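Local coordinates for protein activated BY transcription factor SSRB (Salmonella enterica, PDB 2WNW) that is a glycosyl hydrolase family 30 protein that joins a closed eight-stranded TIM barrel to a beta-sandwich domain, at residues Trp144-Phe149 and Cys206-Glu211; Pro197-Thr202 and Trp238-Asp243; Gly244-Ala249 and Gln279-Cys284; Leu265-Tyr270 and Leu290-Gly295. All blocks are in the same frame, centred on the assembly; numbering follows the deposited sequence.

Contact 1. Residues Trp144-Phe149 and Cys206-Glu211; sequences WSPPAF and CLYSVE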
loop_
_atom_site.group_PDB
_atom_site.type_symbol
_atom_site.label_atom_id
_atom_site.label_comp_id
_atom_site.label_asym_id
_atom_site.label_seq_id
_atom_site.Cartn_x
_atom_site.Cartn_y
_atom_site.Cartn_z
ATOM N N TRP A 144 2.169 30.296 -11.742
ATOM C CA TRP A 144 3.115 30.280 -10.642
ATOM C C TRP A 144 2.905 31.611 -9.911
ATOM O O TRP A 144 3.140 31.724 -8.707
ATOM C CB TRP A 144 4.550 30.171 -11.167
ATOM C CG TRP A 144 5.113 28.763 -11.162
ATOM C CD1 TRP A 144 6.163 28.309 -10.415
ATOM C CD2 TRP A 144 4.683 27.648 -11.962
ATOM N NE1 TRP A 144 6.418 26.988 -10.700
ATOM C CE2 TRP A 144 5.526 26.557 -11.645
ATOM C CE3 TRP A 144 3.670 27.465 -12.913
ATOM C CZ2 TRP A 144 5.388 25.296 -12.247
ATOM C CZ3 TRP A 144 3.532 26.208 -13.515
ATOM C CH2 TRP A 144 4.390 25.142 -13.176
ATOM N N SER A 145 2.449 32.624 -10.645
ATOM C CA SER A 145 2.191 33.930 -10.037
ATOM C C SER A 145 1.466 34.931 -10.924
ATOM O O SER A 145 1.718 35.010 -12.124
ATOM C CB SER A 145 3.503 34.580 -9.572
ATOM O OG SER A 145 3.268 35.898 -9.074
ATOM N N PRO A 146 0.528 35.696 -10.336
ATOM C CA PRO A 146 -0.221 36.713 -11.081
ATOM C C PRO A 146 0.779 37.847 -11.322
ATOM O O PRO A 146 1.891 37.813 -10.788
ATOM C CB PRO A 146 -1.314 37.137 -10.096
ATOM C CG PRO A 146 -1.512 35.910 -9.240
ATOM C CD PRO A 146 -0.079 35.457 -9.015
ATOM N N PRO A 147 0.406 38.859 -12.124
ATOM C CA PRO A 147 1.332 39.971 -12.379
ATOM C C PRO A 147 1.701 40.624 -11.045
ATOM O O PRO A 147 0.907 40.597 -10.105
ATOM C CB PRO A 147 0.515 40.908 -13.269
ATOM C CG PRO A 147 -0.431 39.966 -13.981
ATOM C CD PRO A 147 -0.851 39.029 -12.872
ATOM N N ALA A 148 2.891 41.213 -10.969
ATOM C CA ALA A 148 3.355 41.845 -9.738
ATOM C C ALA A 148 2.393 42.862 -9.125
ATOM O O ALA A 148 2.111 42.801 -7.928
ATOM C CB ALA A 148 4.721 42.500 -9.965
ATOM N N PHE A 149 1.883 43.789 -9.933
ATOM C CA PHE A 149 0.987 44.814 -9.405
ATOM C C PHE A 149 -0.330 44.290 -8.843
ATOM O O PHE A 149 -1.040 45.019 -8.153
ATOM C CB PHE A 149 0.706 45.902 -10.455
ATOM C CG PHE A 149 -0.220 45.476 -11.561
ATOM C CD1 PHE A 149 0.245 44.713 -12.629
ATOM C CD2 PHE A 149 -1.559 45.866 -11.548
ATOM C CE1 PHE A 149 -0.609 44.346 -13.673
ATOM C CE2 PHE A 149 -2.420 45.504 -12.586
ATOM C CZ PHE A 149 -1.943 44.744 -13.651
ATOM N N CYS A 206 2.851 32.375 -5.280
ATOM C CA CYS A 206 1.727 33.157 -4.778
ATOM C C CYS A 206 0.939 32.286 -3.809
ATOM O O CYS A 206 0.654 31.127 -4.107
ATOM C CB CYS A 206 0.835 33.590 -5.946
ATOM S SG CYS A 206 -0.493 34.735 -5.509
ATOM N N LEU A 207 0.584 32.845 -2.655
ATOM C CA LEU A 207 -0.147 32.100 -1.636
ATOM C C LEU A 207 -1.658 32.295 -1.661
ATOM O O LEU A 207 -2.156 33.392 -1.906
ATOM C CB LEU A 207 0.356 32.485 -0.243
ATOM C CG LEU A 207 1.847 32.349 0.059
ATOM C CD1 LEU A 207 2.119 32.907 1.450
ATOM C CD2 LEU A 207 2.271 30.891 -0.030
ATOM N N TYR A 208 -2.373 31.207 -1.400
ATOM C CA TYR A 208 -3.832 31.198 -1.329
ATOM C C TYR A 208 -4.199 30.266 -0.185
ATOM O O TYR A 208 -3.584 29.210 -0.028
ATOM C CB TYR A 208 -4.470 30.599 -2.584
ATOM C CG TYR A 208 -4.416 31.411 -3.852
ATOM C CD1 TYR A 208 -5.532 32.123 -4.296
ATOM C CD2 TYR A 208 -3.284 31.385 -4.665
ATOM C CE1 TYR A 208 -5.524 32.777 -5.533
ATOM C CE2 TYR A 208 -3.263 32.034 -5.892
ATOM C CZ TYR A 208 -4.386 32.722 -6.321
ATOM O OH TYR A 208 -4.368 33.326 -7.559
ATOM N N SER A 209 -5.192 30.645 0.610
ATOM C CA SER A 209 -5.657 29.770 1.678
ATOM C C SER A 209 -6.575 28.826 0.905
ATOM O O SER A 209 -6.898 29.103 -0.249
ATOM C CB SER A 209 -6.480 30.551 2.699
ATOM O OG SER A 209 -7.641 31.083 2.083
ATOM N N VAL A 210 -6.997 27.721 1.510
ATOM C CA VAL A 210 -7.876 26.796 0.792
ATOM C C VAL A 210 -9.197 27.484 0.423
ATOM O O VAL A 210 -9.768 27.225 -0.641
ATOM C CB VAL A 210 -8.143 25.507 1.623
ATOM C CG1 VAL A 210 -8.868 25.842 2.904
ATOM C CG2 VAL A 210 -8.941 24.512 0.794
ATOM N N GLU A 211 -9.670 28.373 1.293
ATOM C CA GLU A 211 -10.907 29.110 1.030
ATOM C C GLU A 211 -10.729 30.008 -0.202
ATOM O O GLU A 211 -11.614 30.097 -1.054
ATOM C CB GLU A 211 -11.280 29.992 2.228
ATOM C CG GLU A 211 -11.701 29.260 3.503
ATOM C CD GLU A 211 -10.541 28.601 4.238
ATOM O OE1 GLU A 211 -9.390 29.078 4.114
ATOM O OE2 GLU A 211 -10.794 27.613 4.958
#

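Contact 2. Residues Pro197-Thr202 and Trp238-Asp243; sequences PVAVKT and WDHDKD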
loop_
_atom_site.group_PDB
_atom_site.type_symbol
_atom_site.label_atom_id
_atom_site.label_comp_id
_atom_site.label_asym_id
_atom_site.label_seq_id
_atom_site.Cartn_x
_atom_site.Cartn_y
_atom_site.Cartn_z
ATOM N N PRO A 197 0.186 26.605 -3.763
ATOM C CA PRO A 197 -0.476 27.729 -3.092
ATOM C C PRO A 197 -0.115 28.013 -1.638
ATOM O O PRO A 197 -0.520 29.038 -1.095
ATOM C CB PRO A 197 -1.957 27.404 -3.260
ATOM C CG PRO A 197 -1.973 25.896 -3.263
ATOM C CD PRO A 197 -0.796 25.575 -4.148
ATOM N N VAL A 198 0.633 27.122 -1.000
ATOM C CA VAL A 198 1.008 27.348 0.391
ATOM C C VAL A 198 2.511 27.537 0.543
ATOM O O VAL A 198 3.020 27.619 1.660
ATOM C CB VAL A 198 0.571 26.166 1.298
ATOM C CG1 VAL A 198 -0.936 25.979 1.223
ATOM C CG2 VAL A 198 1.293 24.890 0.882
ATOM N N ALA A 199 3.223 27.628 -0.577
ATOM C CA ALA A 199 4.671 27.764 -0.509
ATOM C C ALA A 199 5.282 29.030 -1.093
ATOM O O ALA A 199 5.065 29.374 -2.257
ATOM C CB ALA A 199 5.329 26.546 -1.153
ATOM N N VAL A 200 6.065 29.714 -0.269
ATOM C CA VAL A 200 6.762 30.911 -0.706
ATOM C C VAL A 200 8.066 30.427 -1.339
ATOM O O VAL A 200 8.757 29.586 -0.768
ATOM C CB VAL A 200 7.117 31.829 0.482
ATOM C CG1 VAL A 200 7.952 33.002 -0.008
ATOM C CG2 VAL A 200 5.846 32.320 1.171
ATOM N N LYS A 201 8.392 30.940 -2.519
ATOM C CA LYS A 201 9.628 30.560 -3.201
ATOM C C LYS A 201 10.396 31.829 -3.560
ATOM O O LYS A 201 9.800 32.897 -3.653
ATOM C CB LYS A 201 9.311 29.789 -4.485
ATOM C CG LYS A 201 8.552 28.486 -4.277
ATOM C CD LYS A 201 9.409 27.466 -3.546
ATOM C CE LYS A 201 8.694 26.133 -3.430
ATOM N NZ LYS A 201 9.507 25.149 -2.662
ATOM N N THR A 202 11.708 31.720 -3.758
ATOM C CA THR A 202 12.503 32.884 -4.140
ATOM C C THR A 202 12.171 33.219 -5.591
ATOM O O THR A 202 12.538 34.280 -6.102
ATOM C CB THR A 202 14.019 32.615 -4.025
ATOM O OG1 THR A 202 14.361 31.465 -4.806
ATOM C CG2 THR A 202 14.414 32.382 -2.573
ATOM N N TRP A 238 -4.851 22.314 -4.949
ATOM C CA TRP A 238 -3.694 21.843 -4.180
ATOM C C TRP A 238 -2.434 22.038 -5.018
ATOM O O TRP A 238 -1.705 23.003 -4.813
ATOM C CB TRP A 238 -3.824 20.369 -3.755
ATOM C CG TRP A 238 -2.680 19.893 -2.862
ATOM C CD1 TRP A 238 -1.924 18.766 -3.033
ATOM C CD2 TRP A 238 -2.179 20.531 -1.671
ATOM N NE1 TRP A 238 -0.987 18.664 -2.030
ATOM C CE2 TRP A 238 -1.122 19.729 -1.183
ATOM C CE3 TRP A 238 -2.521 21.698 -0.972
ATOM C CZ2 TRP A 238 -0.404 20.059 -0.026
ATOM C CZ3 TRP A 238 -1.808 22.026 0.177
ATOM C CH2 TRP A 238 -0.759 21.204 0.639
ATOM N N ASP A 239 -2.183 21.132 -5.961
ATOM C CA ASP A 239 -1.016 21.234 -6.842
ATOM C C ASP A 239 0.244 21.422 -5.995
ATOM O O ASP A 239 1.068 22.302 -6.259
ATOM C CB ASP A 239 -1.197 22.426 -7.797
ATOM C CG ASP A 239 -0.449 22.256 -9.115
ATOM O OD1 ASP A 239 0.244 21.236 -9.297
ATOM O OD2 ASP A 239 -0.562 23.153 -9.978
ATOM N N HIS A 240 0.383 20.587 -4.971
ATOM C CA HIS A 240 1.522 20.659 -4.069
ATOM C C HIS A 240 1.883 19.239 -3.621
ATOM O O HIS A 240 1.334 18.262 -4.139
ATOM C CB HIS A 240 1.166 21.562 -2.880
ATOM C CG HIS A 240 2.347 22.007 -2.070
ATOM N ND1 HIS A 240 3.541 22.400 -2.639
ATOM C CD2 HIS A 240 2.501 22.167 -0.734
ATOM C CE1 HIS A 240 4.376 22.783 -1.693
ATOM N NE2 HIS A 240 3.770 22.652 -0.525
ATOM N N ASP A 241 2.790 19.115 -2.660
ATOM C CA ASP A 241 3.236 17.795 -2.213
ATOM C C ASP A 241 2.187 16.900 -1.551
ATOM O O ASP A 241 1.196 17.372 -1.011
ATOM C CB ASP A 241 4.457 17.969 -1.315
ATOM C CG ASP A 241 5.503 18.857 -1.954
ATOM O OD1 ASP A 241 5.846 18.608 -3.130
ATOM O OD2 ASP A 241 5.978 19.805 -1.294
ATOM N N LYS A 242 2.435 15.594 -1.587
ATOM C CA LYS A 242 1.494 14.619 -1.050
ATOM C C LYS A 242 1.248 14.596 0.460
ATOM O O LYS A 242 0.240 14.051 0.909
ATOM C CB LYS A 242 1.889 13.222 -1.545
ATOM C CG LYS A 242 1.682 13.053 -3.049
ATOM C CD LYS A 242 2.060 11.654 -3.533
ATOM C CE LYS A 242 3.555 11.538 -3.781
ATOM N NZ LYS A 242 3.933 10.136 -4.131
ATOM N N ASP A 243 2.141 15.193 1.244
ATOM C CA ASP A 243 1.971 15.197 2.697
ATOM C C ASP A 243 0.763 15.999 3.203
ATOM O O ASP A 243 0.249 15.727 4.289
ATOM C CB ASP A 243 3.250 15.706 3.364
ATOM C CG ASP A 243 3.547 17.149 3.018
ATOM O OD1 ASP A 243 3.141 18.044 3.791
ATOM O OD2 ASP A 243 4.174 17.385 1.964
#

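Contact 3. Residues Gly244-Ala249 and Gln279-Cys284; sequences GLVDWA and QYLAQC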
loop_
_atom_site.group_PDB
_atom_site.type_symbol
_atom_site.label_atom_id
_atom_site.label_comp_id
_atom_site.label_asym_id
_atom_site.label_seq_id
_atom_site.Cartn_x
_atom_site.Cartn_y
_atom_site.Cartn_z
ATOM N N GLY A 244 0.302 16.974 2.423
ATOM C CA GLY A 244 -0.834 17.778 2.855
ATOM C C GLY A 244 -2.106 17.528 2.066
ATOM O O GLY A 244 -3.081 18.281 2.163
ATOM N N LEU A 245 -2.099 16.449 1.296
ATOM C CA LEU A 245 -3.219 16.073 0.440
ATOM C C LEU A 245 -4.583 15.916 1.131
ATOM O O LEU A 245 -5.563 16.566 0.750
ATOM C CB LEU A 245 -2.855 14.780 -0.291
ATOM C CG LEU A 245 -3.486 14.450 -1.640
ATOM C CD1 LEU A 245 -3.393 15.643 -2.576
ATOM C CD2 LEU A 245 -2.758 13.243 -2.230
ATOM N N VAL A 246 -4.653 15.054 2.139
ATOM C CA VAL A 246 -5.916 14.819 2.832
ATOM C C VAL A 246 -6.443 16.042 3.582
ATOM O O VAL A 246 -7.634 16.356 3.498
ATOM C CB VAL A 246 -5.800 13.622 3.801
ATOM C CG1 VAL A 246 -7.102 13.439 4.566
ATOM C CG2 VAL A 246 -5.477 12.353 3.012
ATOM N N ASP A 247 -5.566 16.734 4.306
ATOM C CA ASP A 247 -5.979 17.916 5.063
ATOM C C ASP A 247 -6.642 18.963 4.166
ATOM O O ASP A 247 -7.686 19.525 4.510
ATOM C CB ASP A 247 -4.782 18.561 5.774
ATOM C CG ASP A 247 -4.160 17.657 6.831
ATOM O OD1 ASP A 247 -4.912 16.991 7.572
ATOM O OD2 ASP A 247 -2.911 17.629 6.933
ATOM N N TRP A 248 -6.024 19.225 3.019
ATOM C CA TRP A 248 -6.529 20.211 2.070
ATOM C C TRP A 248 -7.836 19.771 1.428
ATOM O O TRP A 248 -8.794 20.545 1.347
ATOM C CB TRP A 248 -5.482 20.451 0.987
ATOM C CG TRP A 248 -5.686 21.693 0.186
ATOM C CD1 TRP A 248 -6.264 21.793 -1.048
ATOM C CD2 TRP A 248 -5.220 23.003 0.518
ATOM N NE1 TRP A 248 -6.170 23.084 -1.512
ATOM C CE2 TRP A 248 -5.534 23.847 -0.569
ATOM C CE3 TRP A 248 -4.557 23.545 1.629
ATOM C CZ2 TRP A 248 -5.208 25.208 -0.578
ATOM C CZ3 TRP A 248 -4.231 24.899 1.618
ATOM C CH2 TRP A 248 -4.557 25.713 0.522
ATOM N N ALA A 249 -7.871 18.525 0.968
ATOM C CA ALA A 249 -9.066 17.987 0.331
ATOM C C ALA A 249 -10.259 18.053 1.281
ATOM O O ALA A 249 -11.361 18.435 0.885
ATOM C CB ALA A 249 -8.815 16.536 -0.107
ATOM N N GLN A 279 -4.486 7.027 -1.632
ATOM C CA GLN A 279 -5.439 5.930 -1.483
ATOM C C GLN A 279 -6.678 6.297 -0.671
ATOM O O GLN A 279 -7.795 5.925 -1.037
ATOM C CB GLN A 279 -4.753 4.717 -0.853
ATOM C CG GLN A 279 -5.643 3.490 -0.804
ATOM C CD GLN A 279 -4.848 2.208 -0.824
ATOM O OE1 GLN A 279 -4.127 1.895 0.124
ATOM N NE2 GLN A 279 -4.964 1.459 -1.917
ATOM N N TYR A 280 -6.486 7.026 0.423
ATOM C CA TYR A 280 -7.613 7.435 1.257
ATOM C C TYR A 280 -8.574 8.309 0.447
ATOM O O TYR A 280 -9.787 8.120 0.494
ATOM C CB TYR A 280 -7.127 8.221 2.481
ATOM C CG TYR A 280 -8.226 8.547 3.476
ATOM C CD1 TYR A 280 -8.812 7.547 4.254
ATOM C CD2 TYR A 280 -8.681 9.855 3.639
ATOM C CE1 TYR A 280 -9.823 7.841 5.169
ATOM C CE2 TYR A 280 -9.692 10.161 4.550
ATOM C CZ TYR A 280 -10.257 9.151 5.311
ATOM O OH TYR A 280 -11.254 9.448 6.215
ATOM N N LEU A 281 -8.029 9.272 -0.289
ATOM C CA LEU A 281 -8.871 10.152 -1.094
ATOM C C LEU A 281 -9.517 9.402 -2.253
ATOM O O LEU A 281 -10.620 9.741 -2.689
ATOM C CB LEU A 281 -8.061 11.338 -1.634
ATOM C CG LEU A 281 -7.566 12.373 -0.614
ATOM C CD1 LEU A 281 -7.028 13.584 -1.370
ATOM C CD2 LEU A 281 -8.702 12.804 0.309
ATOM N N ALA A 282 -8.828 8.383 -2.757
ATOM C CA ALA A 282 -9.362 7.595 -3.860
ATOM C C ALA A 282 -10.603 6.844 -3.383
ATOM O O ALA A 282 -11.530 6.603 -4.154
ATOM C CB ALA A 282 -8.312 6.609 -4.362
ATOM N N GLN A 283 -10.620 6.482 -2.106
ATOM C CA GLN A 283 -11.753 5.757 -1.542
ATOM C C GLN A 283 -12.864 6.711 -1.098
ATOM O O GLN A 283 -14.046 6.388 -1.214
ATOM C CB GLN A 283 -11.279 4.895 -0.366
ATOM C CG GLN A 283 -10.146 3.941 -0.743
ATOM C CD GLN A 283 -9.530 3.230 0.452
ATOM O OE1 GLN A 283 -9.261 3.844 1.488
ATOM N NE2 GLN A 283 -9.285 1.930 0.306
ATOM N N CYS A 284 -12.481 7.887 -0.605
ATOM C CA CYS A 284 -13.444 8.884 -0.141
ATOM C C CYS A 284 -14.033 9.747 -1.258
ATOM O O CYS A 284 -15.183 10.180 -1.174
ATOM C CB CYS A 284 -12.794 9.792 0.909
ATOM S SG CYS A 284 -12.413 8.955 2.468
#

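Contact 4. Residues Leu265-Tyr270 and Leu290-Gly295; sequences LAFHWY and LLFSEG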
loop_
_atom_site.group_PDB
_atom_site.type_symbol
_atom_site.label_atom_id
_atom_site.label_comp_id
_atom_site.label_asym_id
_atom_site.label_seq_id
_atom_site.Cartn_x
_atom_site.Cartn_y
_atom_site.Cartn_z
ATOM N N LEU A 265 -7.649 16.917 -7.359
ATOM C CA LEU A 265 -6.459 17.551 -6.818
ATOM C C LEU A 265 -5.229 17.100 -7.572
ATOM O O LEU A 265 -5.141 15.952 -8.006
ATOM C CB LEU A 265 -6.275 17.212 -5.336
ATOM C CG LEU A 265 -7.364 17.627 -4.340
ATOM C CD1 LEU A 265 -8.464 16.575 -4.314
ATOM C CD2 LEU A 265 -6.742 17.763 -2.958
ATOM N N ALA A 266 -4.288 18.020 -7.742
ATOM C CA ALA A 266 -3.033 17.708 -8.410
ATOM C C ALA A 266 -2.002 17.636 -7.290
ATOM O O ALA A 266 -2.166 18.283 -6.260
ATOM C CB ALA A 266 -2.674 18.808 -9.390
ATOM N N PHE A 267 -0.951 16.844 -7.467
ATOM C CA PHE A 267 0.066 16.754 -6.428
ATOM C C PHE A 267 1.458 16.513 -6.986
ATOM O O PHE A 267 1.618 16.072 -8.126
ATOM C CB PHE A 267 -0.286 15.667 -5.403
ATOM C CG PHE A 267 -0.530 14.309 -6.005
ATOM C CD1 PHE A 267 -1.821 13.889 -6.306
ATOM C CD2 PHE A 267 0.534 13.454 -6.275
ATOM C CE1 PHE A 267 -2.052 12.631 -6.866
ATOM C CE2 PHE A 267 0.316 12.194 -6.838
ATOM C CZ PHE A 267 -0.981 11.785 -7.131
ATOM N N HIS A 268 2.459 16.824 -6.167
ATOM C CA HIS A 268 3.865 16.677 -6.529
ATOM C C HIS A 268 4.504 15.650 -5.593
ATOM O O HIS A 268 3.844 15.141 -4.683
ATOM C CB HIS A 268 4.577 18.028 -6.397
ATOM C CG HIS A 268 3.920 19.140 -7.161
ATOM N ND1 HIS A 268 4.296 20.460 -7.023
ATOM C CD2 HIS A 268 2.910 19.129 -8.064
ATOM C CE1 HIS A 268 3.545 21.214 -7.807
ATOM N NE2 HIS A 268 2.695 20.431 -8.450
ATOM N N TRP A 269 5.789 15.362 -5.793
ATOM C CA TRP A 269 6.461 14.356 -4.970
ATOM C C TRP A 269 7.617 14.852 -4.112
ATOM O O TRP A 269 8.346 14.049 -3.539
ATOM C CB TRP A 269 6.987 13.222 -5.864
ATOM C CG TRP A 269 8.195 13.570 -6.732
ATOM C CD1 TRP A 269 9.128 14.550 -6.505
ATOM C CD2 TRP A 269 8.639 12.867 -7.903
ATOM N NE1 TRP A 269 10.124 14.493 -7.456
ATOM C CE2 TRP A 269 9.848 13.470 -8.325
ATOM C CE3 TRP A 269 8.133 11.781 -8.635
ATOM C CZ2 TRP A 269 10.562 13.023 -9.447
ATOM C CZ3 TRP A 269 8.847 11.336 -9.755
ATOM C CH2 TRP A 269 10.044 11.958 -10.145
ATOM N N TYR A 270 7.775 16.163 -3.997
ATOM C CA TYR A 270 8.917 16.708 -3.275
ATOM C C TYR A 270 9.093 16.417 -1.785
ATOM O O TYR A 270 10.159 16.701 -1.239
ATOM C CB TYR A 270 9.014 18.212 -3.555
ATOM C CG TYR A 270 9.116 18.510 -5.043
ATOM C CD1 TYR A 270 8.091 19.173 -5.715
ATOM C CD2 TYR A 270 10.223 18.093 -5.783
ATOM C CE1 TYR A 270 8.166 19.415 -7.092
ATOM C CE2 TYR A 270 10.308 18.328 -7.157
ATOM C CZ TYR A 270 9.273 18.989 -7.804
ATOM O OH TYR A 270 9.349 19.220 -9.158
ATOM N N LEU A 290 -7.138 12.332 -8.977
ATOM C CA LEU A 290 -5.943 12.585 -8.178
ATOM C C LEU A 290 -4.769 12.503 -9.145
ATOM O O LEU A 290 -4.197 11.442 -9.372
ATOM C CB LEU A 290 -5.819 11.533 -7.075
ATOM C CG LEU A 290 -7.046 11.454 -6.157
ATOM C CD1 LEU A 290 -6.873 10.311 -5.162
ATOM C CD2 LEU A 290 -7.236 12.778 -5.424
ATOM N N LEU A 291 -4.425 13.652 -9.706
ATOM C CA LEU A 291 -3.378 13.761 -10.711
ATOM C C LEU A 291 -1.976 14.110 -10.221
ATOM O O LEU A 291 -1.799 15.058 -9.455
ATOM C CB LEU A 291 -3.819 14.805 -11.741
ATOM C CG LEU A 291 -2.861 15.265 -12.839
ATOM C CD1 LEU A 291 -2.636 14.136 -13.831
ATOM C CD2 LEU A 291 -3.450 16.487 -13.535
ATOM N N PHE A 292 -0.981 13.346 -10.666
ATOM C CA PHE A 292 0.403 13.658 -10.317
ATOM C C PHE A 292 0.771 14.700 -11.369
ATOM O O PHE A 292 0.873 14.381 -12.557
ATOM C CB PHE A 292 1.322 12.445 -10.462
ATOM C CG PHE A 292 2.773 12.783 -10.281
ATOM C CD1 PHE A 292 3.285 13.046 -9.014
ATOM C CD2 PHE A 292 3.611 12.918 -11.384
ATOM C CE1 PHE A 292 4.618 13.447 -8.850
ATOM C CE2 PHE A 292 4.944 13.317 -11.227
ATOM C CZ PHE A 292 5.442 13.583 -9.951
ATOM N N SER A 293 0.977 15.940 -10.941
ATOM C CA SER A 293 1.254 17.012 -11.889
ATOM C C SER A 293 2.684 17.503 -12.052
ATOM O O SER A 293 2.968 18.236 -12.997
ATOM C CB SER A 293 0.370 18.214 -11.562
ATOM O OG SER A 293 0.677 18.705 -10.269
ATOM N N GLU A 294 3.582 17.140 -11.145
ATOM C CA GLU A 294 4.954 17.608 -11.280
ATOM C C GLU A 294 5.954 16.929 -10.358
ATOM O O GLU A 294 5.674 16.666 -9.192
ATOM C CB GLU A 294 5.027 19.118 -11.040
ATOM C CG GLU A 294 6.384 19.715 -11.379
ATOM C CD GLU A 294 6.661 21.000 -10.629
ATOM O OE1 GLU A 294 5.859 21.951 -10.750
ATOM O OE2 GLU A 294 7.688 21.057 -9.919
ATOM N N GLY A 295 7.134 16.668 -10.905
ATOM C CA GLY A 295 8.200 16.055 -10.146
ATOM C C GLY A 295 9.466 16.106 -10.980
ATOM O O GLY A 295 9.403 16.143 -12.212
#

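Contact 1. Residues Trp144-Phe149 and Cys206-Glu211
On the rim of the TIM barrel, where the loops that follow the strands gather, Pro-146 of the loop after strand 138-143 rests on Cys-206 of the loop leading into helix 210-227. The pyrrolidine ring presents one corner: its CD lies 3.6 Å from Cys-206 SG, and CG stands slightly farther off at 4.0 Å from the same sulfur. Cys-206 SG is placed there by a first torsion that sets it anti to the backbone N (chi1 -173°), and its CB also faces the proline, so the sulfur lies against the ring CD and CG. A small, soft, weakly polar side chain suits a buried place against a rigid ring that has no N-H to offer. Tyr-208 arrives from farther along the chain, its hydroxyl oxygen OH making a loose touch on Pro-146 CG at 4.2 Å. Trp-170 of helix 167-183 lies against both Pro-146 and Tyr-208 and closes this small group.

Nearer the barrel strand, Trp-144 O lies 3.5 Å from Cys-206 N and accepts a hydrogen bond from Gln-194. The Trp-144 ring lies against Trp-331, and its NE1 bonds a glycerol, probably from the crystallisation liquor, consistent with a pocket at the start of the loop. The backbone at Pro-146 is held locally: Ser-145 OG, which also bonds Lys-151, donates to Pro-146 O at 2.9 Å, meeting that oxygen in the carbonyl plane on a lone pair.

Contact 2. Residues Pro197-Thr202 and Trp238-Asp243
Val-198 and His-240 meet where the loop after strand 190-192 passes the end of strand 234-239. From CB, which points toward the other segment, the valine divides in two. CG1 lies anti to the carbonyl carbon (chi1 -59°) and reaches the Trp-238 indole, 4.2 Å from its CZ3; Trp-248 of helix 245-252 also touches this valine. CG2 sits between the backbone N and the carbonyl carbon, which turns it to the imidazole; it approaches obliquely, 3.4 Å from His-240 CD2 and 3.6 Å from His-240 NE2. Ala-199 follows with a single methyl, its CB 3.9 Å from His-240 CE1, small enough to fit beside the ring.

Their own segment also helps to hold the two rings. His-240 CB sits over the centre of one indole face, and Trp-238 NE1 donates to Asp-241 O at 2.7 Å; the oxygen lies in the ring plane, but the N-H comes from above the carbonyl plane and the N-H...O angle is only 144°. Asp-241 OD2 stands 3.4 Å above the His-240 imidazole plane, toward its rim.

Branched and short aliphatic groups therefore meet two rings, mostly at their carbon atoms, without a polar bond between the two segments. The contact depends on shape and dispersion.

Contact 3. Residues Gly244-Ala249 and Gln279-Cys284
Leu-281 is the main bump of this interface, entering the hollow that Leu-245, Val-246 and Ala-249 form on the neighbouring helix. Its CD1 goes deepest, lying 3.7 Å from Leu-245 CG and 3.7 Å from Ala-249 CB. The other methyl, CD2, spreads over the same alanine CB at 3.8 Å, so the fork of the leucine straddles a residue whose side chain is one carbon long. Alanine suits the floor of the hollow because it lets both methyls approach, and Leu-245 and Val-246 supply its walls.

Val-246 CG2 lies between Leu-281 CG, at 4.2 Å, and Tyr-280 CD2, while Val-246 CG1 meets the tyrosine alone, 4.0 Å from Tyr-280 CD2; the valine and tyrosine side chains cross at about a right angle. With CG anti to the backbone N, chi1 -174° places the Tyr-280 ring alongside Val-246, and Cys-284 SG, one turn on, lies 3.5 Å above the Tyr-280 ring plane, toward its rim. The tyrosine ring also meets His-40 of the second subunit, and Leu-37 of the second subunit packs on Val-246.

Behind the leucines, Leu-245 and Ala-249 touch Leu-265, and Leu-281 touches Leu-290, both on barrel strands. The short axes lie 10.3 Å apart at 34°. Such neighbouring helices, running in roughly the same direction and packed outside the strands, are typical of the helical layer of a TIM barrel.

Contact 4. Residues Leu265-Tyr270 and Leu290-Gly295
Phe-267 and Phe-292 stand side by side on parallel strands with their side chains crossing at about a right angle. Phe-292 CA lies over one face of the Phe-267 ring, 4.0 Å from its centroid in a CH-pi contact, and Phe-292 CB touches Phe-267 CE2. Beyond it, Trp-269 meets Phe-292 obliquely, the planes at 37°, and its indole takes Gly-295 CA over a face, 3.7 Å from the centroid of the five-membered ring. Glycine suits this place because the indole lies where a side chain would project.

On the other face of the sheet, the His-268 ring and Glu-294 carboxylate are stacked, their planes 28° apart. Glu-294 CB lies over one imidazole face, toward its rim, in a CH-pi contact, while His-268 NE2 is bonded to Asp-239. Tyr-270 OH donates to Glu-294 OE2 at 2.6 Å on its anti lone pair, and OE1 pairs with Arg-87, so both oxygens of this buried carboxylate are held.

Backbone bonds Leu-291 N to Leu-265 O (2.9 Å), Phe-267 N to Leu-291 O and Ser-293 N to Phe-267 O join the strands. Strands 234-239 and 327-330 continue the barrel beyond them, and helices 275-284 and 305-322 pack on the phenylalanine face.

All four contacts belong to the TIM barrel. Contact 4 pairs two of its strands, and contact 3 joins helices that pack outside the strands, with Leu-281 CB 3.9 Å from Leu-290 CD1. Contact 2, whose centre is about 10 Å from that of contact 4, is tied to it by Asp-239 OD1 to His-268 NE2 at 2.7 Å. It also reaches contact 3, where Trp-238 CE3 lies 3.3 Å from Trp-248 CD2. Contact 1 is linked to contact 2 through Tyr-208 N and Pro-197 O, 2.9 Å apart. Trp-144 and Glu-294 both bond glycerol, and Trp-144 CZ2 is 3.7 Å from Glu-294 OE1, consistent with contacts 1 and 4 lining one pocket.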